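Local atomic coordinates of invasion protein InvA (Salmonella enterica, PDB entry 2X49), a protein that helps Salmonella invade intestinal epithelial cells as part of the type III secretion export apparatus, the chain here being its C-terminal domain. Residues A[79-84]-A[287-292]; A[162-167]-A[193-198]; A[235-240]-A[283-288]. All blocks are in the same frame, centred on the assembly; numbering follows the deposited sequence.

Contact 1 (A[79-84]-A[287-292]); sequences RVVNYS and HKDLVL
Val81 and Asp289 mark the closest approach of the two backbones, with 7.7 Å between their CA atoms, where the chain leaves the antiparallel strand 78-80 and faces the 3-10 turn 287-289 just ahead of the parallel strand 291-294. The motif is a buried salt-bridge network that joins two different sheets of the domain. Arg79 carries it: its CG lies anti to the backbone N (chi1 -175°) and the chain runs extended to NE, so the guanidinium reaches the carboxylate of Asp289 from the opposite direction. Both terminal nitrogens grip the same oxygen, NH2 to OD2 at 2.6 Å and NH1 to OD2 at 2.7 Å. The oxygen lies almost in the guanidinium plane, yet the two flat groups are turned 35° against each other; both nitrogens reach OD2 from the same face of the carboxylate, NH1 toward the syn side but tilted out of the plane, NH2 further above it. Arginine suits the place because its long, flat end can present two N-H groups to one acceptor. OD1 is engaged by Arg123, which uses the other half of the aspartate. Lys288 slides past Arg79 in the opposite sense, bent at its last torsion, and adds a weak bond from NZ to Asp289 OD2 at 3.3 Å. Its stronger polar partners are His131 and Glu128, and a bound mercury ion lies about 4 Å from its side chain. Arg79 NH1 and Lys288 NZ, both donors, stand 3.2 Å apart without a hydrogen bond; Glu128 also pairs with Arg79, and its charge and that of Asp289 probably offset their closeness. Val81 adds an apolar neighbour: its CA lies over the rim of one guanidinium face and its CG1 is 4.3 Å from Asp289 CG.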
loop_
_atom_site.group_PDB
_atom_site.type_symbol
_atom_site.label_atom_id
_atom_site.label_comp_id
_atom_site.label_asym_id
_atom_site.label_seq_id
_atom_site.Cartn_x
_atom_site.Cartn_y
_atom_site.Cartn_z
ATOM N N ARG A 79 4.779 18.883 2.527
ATOM C CA ARG A 79 3.412 18.399 2.332
ATOM C C ARG A 79 2.599 18.396 3.608
ATOM O O ARG A 79 3.067 17.911 4.642
ATOM C CB ARG A 79 3.430 16.996 1.744
ATOM C CG ARG A 79 2.024 16.562 1.426
ATOM C CD ARG A 79 1.834 15.149 0.882
ATOM N NE ARG A 79 0.453 14.734 1.172
ATOM C CZ ARG A 79 0.067 13.511 1.521
ATOM N NH1 ARG A 79 0.949 12.523 1.609
ATOM N NH2 ARG A 79 -1.220 13.275 1.795
ATOM N N VAL A 80 1.377 18.916 3.494
ATOM C CA VAL A 80 0.362 18.903 4.584
ATOM C C VAL A 80 -0.458 17.644 4.437
ATOM O O VAL A 80 -1.375 17.534 3.643
ATOM C CB VAL A 80 -0.572 20.145 4.607
ATOM C CG1 VAL A 80 -1.376 20.198 5.953
ATOM C CG2 VAL A 80 0.235 21.425 4.483
ATOM N N VAL A 81 -0.132 16.682 5.276
ATOM C CA VAL A 81 -0.755 15.314 5.175
ATOM C C VAL A 81 -2.241 15.313 5.484
ATOM O O VAL A 81 -3.038 14.731 4.756
ATOM C CB VAL A 81 0.011 14.262 6.026
ATOM C CG1 VAL A 81 -0.648 12.848 5.985
ATOM C CG2 VAL A 81 1.517 14.162 5.593
ATOM N N ASN A 82 -2.610 15.990 6.554
ATOM C CA ASN A 82 -4.011 16.098 7.002
ATOM C C ASN A 82 -4.603 17.474 6.710
ATOM O O ASN A 82 -5.277 18.098 7.518
ATOM C CB ASN A 82 -4.172 15.702 8.478
ATOM C CG ASN A 82 -3.424 16.623 9.424
ATOM O OD1 ASN A 82 -2.546 17.352 8.998
ATOM N ND2 ASN A 82 -3.762 16.585 10.716
ATOM N N TYR A 83 -4.378 17.899 5.485
ATOM C CA TYR A 83 -4.936 19.189 4.996
ATOM C C TYR A 83 -6.451 19.327 5.195
ATOM O O TYR A 83 -7.219 18.368 5.126
ATOM C CB TYR A 83 -4.643 19.339 3.503
ATOM C CG TYR A 83 -5.028 20.685 2.943
ATOM C CD1 TYR A 83 -4.191 21.779 3.065
ATOM C CD2 TYR A 83 -6.243 20.860 2.291
ATOM C CE1 TYR A 83 -4.555 23.031 2.563
ATOM C CE2 TYR A 83 -6.618 22.119 1.756
ATOM C CZ TYR A 83 -5.770 23.194 1.903
ATOM O OH TYR A 83 -6.169 24.415 1.375
ATOM N N SER A 84 -6.840 20.552 5.501
ATOM C CA SER A 84 -8.220 21.017 5.360
ATOM C C SER A 84 -8.295 22.441 4.828
ATOM O O SER A 84 -7.326 23.201 4.848
ATOM C CB SER A 84 -8.982 20.924 6.657
ATOM O OG SER A 84 -8.735 22.034 7.495
ATOM N N HIS A 287 -5.536 9.291 -1.027
ATOM C CA HIS A 287 -5.959 7.903 -0.785
ATOM C C HIS A 287 -4.904 7.024 -0.174
ATOM O O HIS A 287 -5.257 6.158 0.631
ATOM C CB HIS A 287 -6.514 7.250 -2.063
ATOM C CG HIS A 287 -7.677 7.995 -2.623
ATOM N ND1 HIS A 287 -8.175 7.773 -3.892
ATOM C CD2 HIS A 287 -8.401 9.012 -2.099
ATOM C CE1 HIS A 287 -9.173 8.615 -4.114
ATOM N NE2 HIS A 287 -9.330 9.377 -3.042
ATOM N N LYS A 288 -3.631 7.239 -0.531
ATOM C CA LYS A 288 -2.555 6.381 0.018
ATOM C C LYS A 288 -2.395 6.570 1.502
ATOM O O LYS A 288 -1.776 5.751 2.162
ATOM C CB LYS A 288 -1.187 6.583 -0.631
ATOM C CG LYS A 288 -0.650 7.938 -0.534
ATOM C CD LYS A 288 0.765 8.052 -1.173
ATOM C CE LYS A 288 1.334 9.442 -1.004
ATOM N NZ LYS A 288 1.743 9.607 0.417
ATOM N N ASP A 289 -2.976 7.649 2.013
ATOM C CA ASP A 289 -2.831 8.055 3.437
ATOM C C ASP A 289 -4.061 7.725 4.263
ATOM O O ASP A 289 -4.190 8.095 5.471
ATOM C CB ASP A 289 -2.474 9.549 3.537
ATOM C CG ASP A 289 -1.063 9.856 2.970
ATOM O OD1 ASP A 289 -0.057 9.281 3.455
ATOM O OD2 ASP A 289 -0.956 10.687 2.034
ATOM N N LEU A 290 -4.979 7.064 3.605
ATOM C CA LEU A 290 -6.259 6.581 4.182
ATOM C C LEU A 290 -6.353 5.090 4.182
ATOM O O LEU A 290 -5.641 4.423 3.471
ATOM C CB LEU A 290 -7.443 7.106 3.361
ATOM C CG LEU A 290 -7.717 8.605 3.414
ATOM C CD1 LEU A 290 -8.811 9.090 2.431
ATOM C CD2 LEU A 290 -8.013 9.124 4.835
ATOM N N VAL A 291 -7.300 4.589 4.965
ATOM C CA VAL A 291 -7.790 3.219 4.750
ATOM C C VAL A 291 -9.287 3.224 4.748
ATOM O O VAL A 291 -9.948 4.056 5.387
ATOM C CB VAL A 291 -7.257 2.215 5.798
ATOM C CG1 VAL A 291 -5.694 2.059 5.653
ATOM C CG2 VAL A 291 -7.672 2.625 7.209
ATOM N N LEU A 292 -9.847 2.267 4.023
ATOM C CA LEU A 292 -11.291 2.028 4.075
ATOM C C LEU A 292 -11.533 0.918 5.097
ATOM O O LEU A 292 -10.848 -0.023 5.077
ATOM C CB LEU A 292 -11.796 1.600 2.706
ATOM C CG LEU A 292 -13.244 1.623 2.368
ATOM C CD1 LEU A 292 -13.924 2.964 2.733
ATOM C CD2 LEU A 292 -13.241 1.391 0.856
#

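Contact 2 (A[162-167]-A[193-198]); sequences PDLLKE and NMKLIM
Leu164 lays its two methyl groups over the first turns of helix 194-204, overlapping Lys195 and Met198. This is helix-to-helix packing in the largely helical part of the domain: one leucine from helix 162-169 rests on two residues spaced three apart, which therefore lie on the same side of the partner helix. The backbones come closest at Leu164 and Met198, 7.3 Å between CA atoms. With CG anti to its backbone N (chi1 174°), Leu164 reaches toward the partner helix, and its forked end divides the work. Each methyl lies against a backbone carbonyl oxygen, CD2 4.0 Å from Lys195 O and CD1 4.0 Å from Met198 O; CD2 also settles 4.1 Å from Met198 CB and 4.2 Å from Lys195 CG. A branched, purely apolar side chain fits here because both of its methyls can be used against such a surface. Met198 crosses the leucine at about a right angle and offers only the root of its side chain; the flexible thioether then bends off to touch Leu157 of helix 147-158 and Ile177 of helix 174-185. Lys195 contributes the methylene next to its CB at the margin of the contact, and the rest of its chain is extended. Leu165, the next residue of the first helix, packs on Leu154 and Glu158 of helix 147-158, its end also coming near the second helix. At the start of that helix Asn193 occupies the N-cap position, its short amide side chain bending back so that OD1 accepts a weak hydrogen bond from Leu196 N, 3.3 Å long with an N-H...O angle of 156°.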
loop_
_atom_site.group_PDB
_atom_site.type_symbol
_atom_site.label_atom_id
_atom_site.label_comp_id
_atom_site.label_asym_id
_atom_site.label_seq_id
_atom_site.Cartn_x
_atom_site.Cartn_y
_atom_site.Cartn_z
ATOM N N PRO A 162 13.727 -24.893 12.524
ATOM C CA PRO A 162 13.613 -25.993 11.558
ATOM C C PRO A 162 12.324 -26.758 11.631
ATOM O O PRO A 162 11.808 -27.212 10.620
ATOM C CB PRO A 162 14.791 -26.898 11.896
ATOM C CG PRO A 162 15.734 -26.053 12.665
ATOM C CD PRO A 162 14.990 -24.924 13.275
ATOM N N ASP A 163 11.781 -26.863 12.829
ATOM C CA ASP A 163 10.587 -27.719 13.024
ATOM C C ASP A 163 9.328 -27.005 12.533
ATOM O O ASP A 163 8.369 -27.582 12.004
ATOM C CB ASP A 163 10.462 -28.208 14.466
ATOM C CG ASP A 163 11.305 -29.440 14.721
ATOM O OD1 ASP A 163 12.432 -29.555 14.159
ATOM O OD2 ASP A 163 10.847 -30.311 15.491
ATOM N N LEU A 164 9.385 -25.703 12.639
ATOM C CA LEU A 164 8.287 -24.884 12.178
ATOM C C LEU A 164 8.190 -24.962 10.646
ATOM O O LEU A 164 7.131 -25.144 10.073
ATOM C CB LEU A 164 8.450 -23.434 12.666
ATOM C CG LEU A 164 7.446 -22.435 12.141
ATOM C CD1 LEU A 164 6.005 -22.790 12.441
ATOM C CD2 LEU A 164 7.805 -21.041 12.668
ATOM N N LEU A 165 9.331 -24.892 10.007
ATOM C CA LEU A 165 9.368 -24.935 8.540
ATOM C C LEU A 165 8.906 -26.335 8.096
ATOM O O LEU A 165 8.121 -26.481 7.174
ATOM C CB LEU A 165 10.774 -24.642 7.988
ATOM C CG LEU A 165 10.851 -24.457 6.462
ATOM C CD1 LEU A 165 9.947 -23.336 6.045
ATOM C CD2 LEU A 165 12.250 -24.201 5.982
ATOM N N LYS A 166 9.385 -27.329 8.808
ATOM C CA LYS A 166 9.041 -28.735 8.509
ATOM C C LYS A 166 7.528 -28.883 8.454
ATOM O O LYS A 166 6.959 -29.487 7.539
ATOM C CB LYS A 166 9.597 -29.706 9.555
ATOM C CG LYS A 166 11.037 -30.038 9.313
ATOM C CD LYS A 166 11.562 -31.083 10.272
ATOM C CE LYS A 166 10.744 -32.350 10.160
ATOM N NZ LYS A 166 10.667 -32.805 8.747
ATOM N N GLU A 167 6.878 -28.315 9.460
ATOM C CA GLU A 167 5.419 -28.500 9.617
ATOM C C GLU A 167 4.646 -27.781 8.540
ATOM O O GLU A 167 3.654 -28.255 7.980
ATOM C CB GLU A 167 4.945 -28.038 10.998
ATOM C CG GLU A 167 3.448 -28.280 11.276
ATOM C CD GLU A 167 2.956 -29.747 11.154
ATOM O OE1 GLU A 167 3.765 -30.703 11.198
ATOM O OE2 GLU A 167 1.711 -29.926 11.035
ATOM N N ASN A 193 7.974 -10.159 9.332
ATOM C CA ASN A 193 7.769 -11.096 10.457
ATOM C C ASN A 193 7.397 -12.481 9.956
ATOM O O ASN A 193 6.257 -12.940 10.098
ATOM C CB ASN A 193 6.722 -10.582 11.420
ATOM C CG ASN A 193 6.847 -11.232 12.770
ATOM O OD1 ASN A 193 7.449 -12.325 12.911
ATOM N ND2 ASN A 193 6.327 -10.551 13.798
ATOM N N MET A 194 8.382 -13.100 9.340
ATOM C CA MET A 194 8.188 -14.364 8.662
ATOM C C MET A 194 7.812 -15.434 9.647
ATOM O O MET A 194 7.016 -16.302 9.323
ATOM C CB MET A 194 9.419 -14.761 7.852
ATOM C CG MET A 194 9.109 -15.826 6.796
ATOM S SD MET A 194 7.966 -15.201 5.523
ATOM C CE MET A 194 9.075 -14.177 4.547
ATOM N N LYS A 195 8.307 -15.315 10.855
ATOM C CA LYS A 195 8.096 -16.380 11.865
ATOM C C LYS A 195 6.605 -16.434 12.173
ATOM O O LYS A 195 5.958 -17.495 12.240
ATOM C CB LYS A 195 8.872 -16.165 13.152
ATOM C CG LYS A 195 8.652 -17.274 14.215
ATOM C CD LYS A 195 9.358 -16.955 15.505
ATOM C CE LYS A 195 9.147 -18.043 16.570
ATOM N NZ LYS A 195 9.731 -17.713 17.924
ATOM N N LEU A 196 6.041 -15.262 12.338
ATOM C CA LEU A 196 4.585 -15.192 12.655
ATOM C C LEU A 196 3.704 -15.636 11.493
ATOM O O LEU A 196 2.647 -16.269 11.647
ATOM C CB LEU A 196 4.202 -13.814 13.162
ATOM C CG LEU A 196 4.753 -13.579 14.567
ATOM C CD1 LEU A 196 4.161 -12.273 15.151
ATOM C CD2 LEU A 196 4.525 -14.771 15.515
ATOM N N ILE A 197 4.140 -15.338 10.292
ATOM C CA ILE A 197 3.408 -15.690 9.143
ATOM C C ILE A 197 3.401 -17.211 9.057
ATOM O O ILE A 197 2.386 -17.810 8.740
ATOM C CB ILE A 197 3.934 -15.052 7.859
ATOM C CG1 ILE A 197 3.624 -13.560 7.898
ATOM C CG2 ILE A 197 3.282 -15.622 6.626
ATOM C CD1 ILE A 197 4.358 -12.793 6.817
ATOM N N MET A 198 4.557 -17.784 9.258
ATOM C CA MET A 198 4.717 -19.265 9.209
ATOM C C MET A 198 3.915 -19.944 10.288
ATOM O O MET A 198 3.319 -21.013 10.052
ATOM C CB MET A 198 6.173 -19.685 9.196
ATOM C CG MET A 198 6.927 -19.271 7.974
ATOM S SD MET A 198 6.374 -20.169 6.521
ATOM C CE MET A 198 5.721 -18.837 5.546
#

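Contact 3 (A[235-240]-A[283-288]); sequences ELRAVM and LLIAHK
Strand 236-240 is an inner strand of a four-stranded parallel sheet, and one of its faces is met here by the connection that leads from helix 266-280 to the neighbouring strand 291-294. The two strands are parallel neighbours joined by a beta-alpha-beta crossover whose connection holds helices 243-252 and 266-280 and two short strands; the loop 283-288 lies near its end. Side chains on a strand alternate, so Arg237 and Val239 both point toward the loop, and from it Leu283 and Ile285, again two apart, point back. The pairs meet in register: Arg237 opposite Ile285, with 8.8 Å between CA atoms, and Val239 opposite Leu283. Val239 and Leu283 reach toward each other tip to tip, CG2 of the valine 4.1 Å from CD1 of the leucine. Short, branched valine suits a strand, and the longer leucine bridges the remaining distance. In the other pair the arginine works as a hydrocarbon. Its CD lies 3.8 Å from Ile285 CD1, the two side chains crossing at about a right angle; isoleucine's long branch, with CG1 anti to the carbonyl carbon (chi1 -62°) and extended beyond it, brings that methyl to the methylene. The charged end leads away from the isoleucine, with Glu235 CG over the rim of one guanidinium face. Glu235 OE2 is a long 3.9 Å from Arg237 NE and well out of the guanidinium plane, an attraction of charges only; Asn328 of strand 327-332 donates to that same oxygen. Around this contact, strand 236-240 bonds to Val291 on one side and to Asn328 and Ile330 on the other, Leu283 also touches Lys331 of strand 327-332, and Leu284 turns to Gln103 and Phe105 of the antiparallel strand 102-107.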
loop_
_atom_site.group_PDB
_atom_site.type_symbol
_atom_site.label_atom_id
_atom_site.label_comp_id
_atom_site.label_asym_id
_atom_site.label_seq_id
_atom_site.Cartn_x
_atom_site.Cartn_y
_atom_site.Cartn_z
ATOM N N GLU A 235 -2.011 8.608 14.140
ATOM C CA GLU A 235 -3.418 8.230 14.168
ATOM C C GLU A 235 -3.749 7.544 12.838
ATOM O O GLU A 235 -3.163 7.824 11.796
ATOM C CB GLU A 235 -4.330 9.435 14.447
ATOM C CG GLU A 235 -4.816 10.154 13.215
ATOM C CD GLU A 235 -5.738 11.314 13.537
ATOM O OE1 GLU A 235 -5.916 11.617 14.732
ATOM O OE2 GLU A 235 -6.294 11.919 12.588
ATOM N N LEU A 236 -4.657 6.597 12.911
ATOM C CA LEU A 236 -5.170 5.968 11.693
ATOM C C LEU A 236 -6.281 6.814 11.093
ATOM O O LEU A 236 -7.303 7.088 11.727
ATOM C CB LEU A 236 -5.682 4.567 12.002
ATOM C CG LEU A 236 -6.124 3.705 10.848
ATOM C CD1 LEU A 236 -4.905 3.277 10.034
ATOM C CD2 LEU A 236 -6.860 2.486 11.363
ATOM N N ARG A 237 -6.074 7.231 9.854
ATOM C CA ARG A 237 -7.075 8.035 9.127
ATOM C C ARG A 237 -7.878 7.107 8.238
ATOM O O ARG A 237 -7.304 6.390 7.453
ATOM C CB ARG A 237 -6.415 9.144 8.299
ATOM C CG ARG A 237 -5.503 9.998 9.119
ATOM C CD ARG A 237 -4.803 11.095 8.355
ATOM N NE ARG A 237 -4.123 11.936 9.338
ATOM C CZ ARG A 237 -2.860 11.789 9.720
ATOM N NH1 ARG A 237 -2.083 10.879 9.157
ATOM N NH2 ARG A 237 -2.365 12.570 10.656
ATOM N N ALA A 238 -9.191 7.155 8.401
ATOM C CA ALA A 238 -10.133 6.196 7.794
ATOM C C ALA A 238 -11.386 6.809 7.236
ATOM O O ALA A 238 -11.843 7.857 7.643
ATOM C CB ALA A 238 -10.522 5.134 8.845
ATOM N N VAL A 239 -11.868 6.095 6.224
ATOM C CA VAL A 239 -13.218 6.227 5.664
ATOM C C VAL A 239 -13.985 4.944 5.979
ATOM O O VAL A 239 -13.507 3.843 5.798
ATOM C CB VAL A 239 -13.148 6.466 4.145
ATOM C CG1 VAL A 239 -14.547 6.404 3.507
ATOM C CG2 VAL A 239 -12.434 7.801 3.823
ATOM N N MET A 240 -15.199 5.082 6.476
ATOM C CA MET A 240 -15.988 3.901 6.871
ATOM C C MET A 240 -16.941 3.568 5.755
ATOM O O MET A 240 -17.496 4.446 5.138
ATOM C CB MET A 240 -16.747 4.202 8.155
ATOM C CG MET A 240 -17.570 3.038 8.714
ATOM S SD MET A 240 -17.443 3.050 10.505
ATOM C CE MET A 240 -15.674 2.793 10.579
ATOM N N LEU A 283 -12.835 14.445 -0.798
ATOM C CA LEU A 283 -11.767 14.194 0.236
ATOM C C LEU A 283 -10.519 15.019 -0.027
ATOM O O LEU A 283 -10.091 15.193 -1.183
ATOM C CB LEU A 283 -11.354 12.733 0.329
ATOM C CG LEU A 283 -12.488 11.780 0.621
ATOM C CD1 LEU A 283 -11.967 10.377 0.716
ATOM C CD2 LEU A 283 -13.160 12.283 1.907
ATOM N N LEU A 284 -9.937 15.506 1.066
ATOM C CA LEU A 284 -8.727 16.355 1.008
ATOM C C LEU A 284 -7.467 15.685 1.529
ATOM O O LEU A 284 -6.372 16.305 1.530
ATOM C CB LEU A 284 -8.919 17.656 1.783
ATOM C CG LEU A 284 -10.031 18.563 1.310
ATOM C CD1 LEU A 284 -10.008 19.830 2.161
ATOM C CD2 LEU A 284 -9.858 18.923 -0.166
ATOM N N ILE A 285 -7.647 14.460 1.990
ATOM C CA ILE A 285 -6.533 13.575 2.338
ATOM C C ILE A 285 -6.350 12.529 1.214
ATOM O O ILE A 285 -7.286 11.874 0.803
ATOM C CB ILE A 285 -6.751 12.933 3.705
ATOM C CG1 ILE A 285 -6.819 14.047 4.768
ATOM C CG2 ILE A 285 -5.670 11.961 4.035
ATOM C CD1 ILE A 285 -6.838 13.490 6.175
ATOM N N ALA A 286 -5.132 12.441 0.693
ATOM C CA ALA A 286 -4.825 11.497 -0.420
ATOM C C ALA A 286 -5.133 10.066 -0.036
ATOM O O ALA A 286 -4.988 9.663 1.099
ATOM C CB ALA A 286 -3.368 11.593 -0.819
ATOM N N HIS A 287 -5.536 9.291 -1.027
ATOM C CA HIS A 287 -5.959 7.903 -0.785
ATOM C C HIS A 287 -4.904 7.024 -0.174
ATOM O O HIS A 287 -5.257 6.158 0.631
ATOM C CB HIS A 287 -6.514 7.250 -2.063
ATOM C CG HIS A 287 -7.677 7.995 -2.623
ATOM N ND1 HIS A 287 -8.175 7.773 -3.892
ATOM C CD2 HIS A 287 -8.401 9.012 -2.099
ATOM C CE1 HIS A 287 -9.173 8.615 -4.114
ATOM N NE2 HIS A 287 -9.330 9.377 -3.042
ATOM N N LYS A 288 -3.631 7.239 -0.531
ATOM C CA LYS A 288 -2.555 6.381 0.018
ATOM C C LYS A 288 -2.395 6.570 1.502
ATOM O O LYS A 288 -1.776 5.751 2.162
ATOM C CB LYS A 288 -1.187 6.583 -0.631
ATOM C CG LYS A 288 -0.650 7.938 -0.534
ATOM C CD LYS A 288 0.765 8.052 -1.173
ATOM C CE LYS A 288 1.334 9.442 -1.004
ATOM N NZ LYS A 288 1.743 9.607 0.417
#

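From the N terminus, the chain first supplies 79-84, at the end of a strand in the antiparallel sheet, which waits some two hundred residues for its partner 287-292 and so closes the widest loop, contact 1. Within that span contact 2 closes a short helical loop between 162-167 and 193-198. Contact 3 opens later, at 235-240, but its 283-288 ends on the same part of the chain as contact 1, sharing His287 and Lys288. Contact 1 ties the antiparallel sheet to the approach to strand 291-294, and contact 3 packs that approach on the neighbouring strand 236-240. Contact 2 belongs to the helical region across the chain's centre, its own centre 36 Å from that of contact 1.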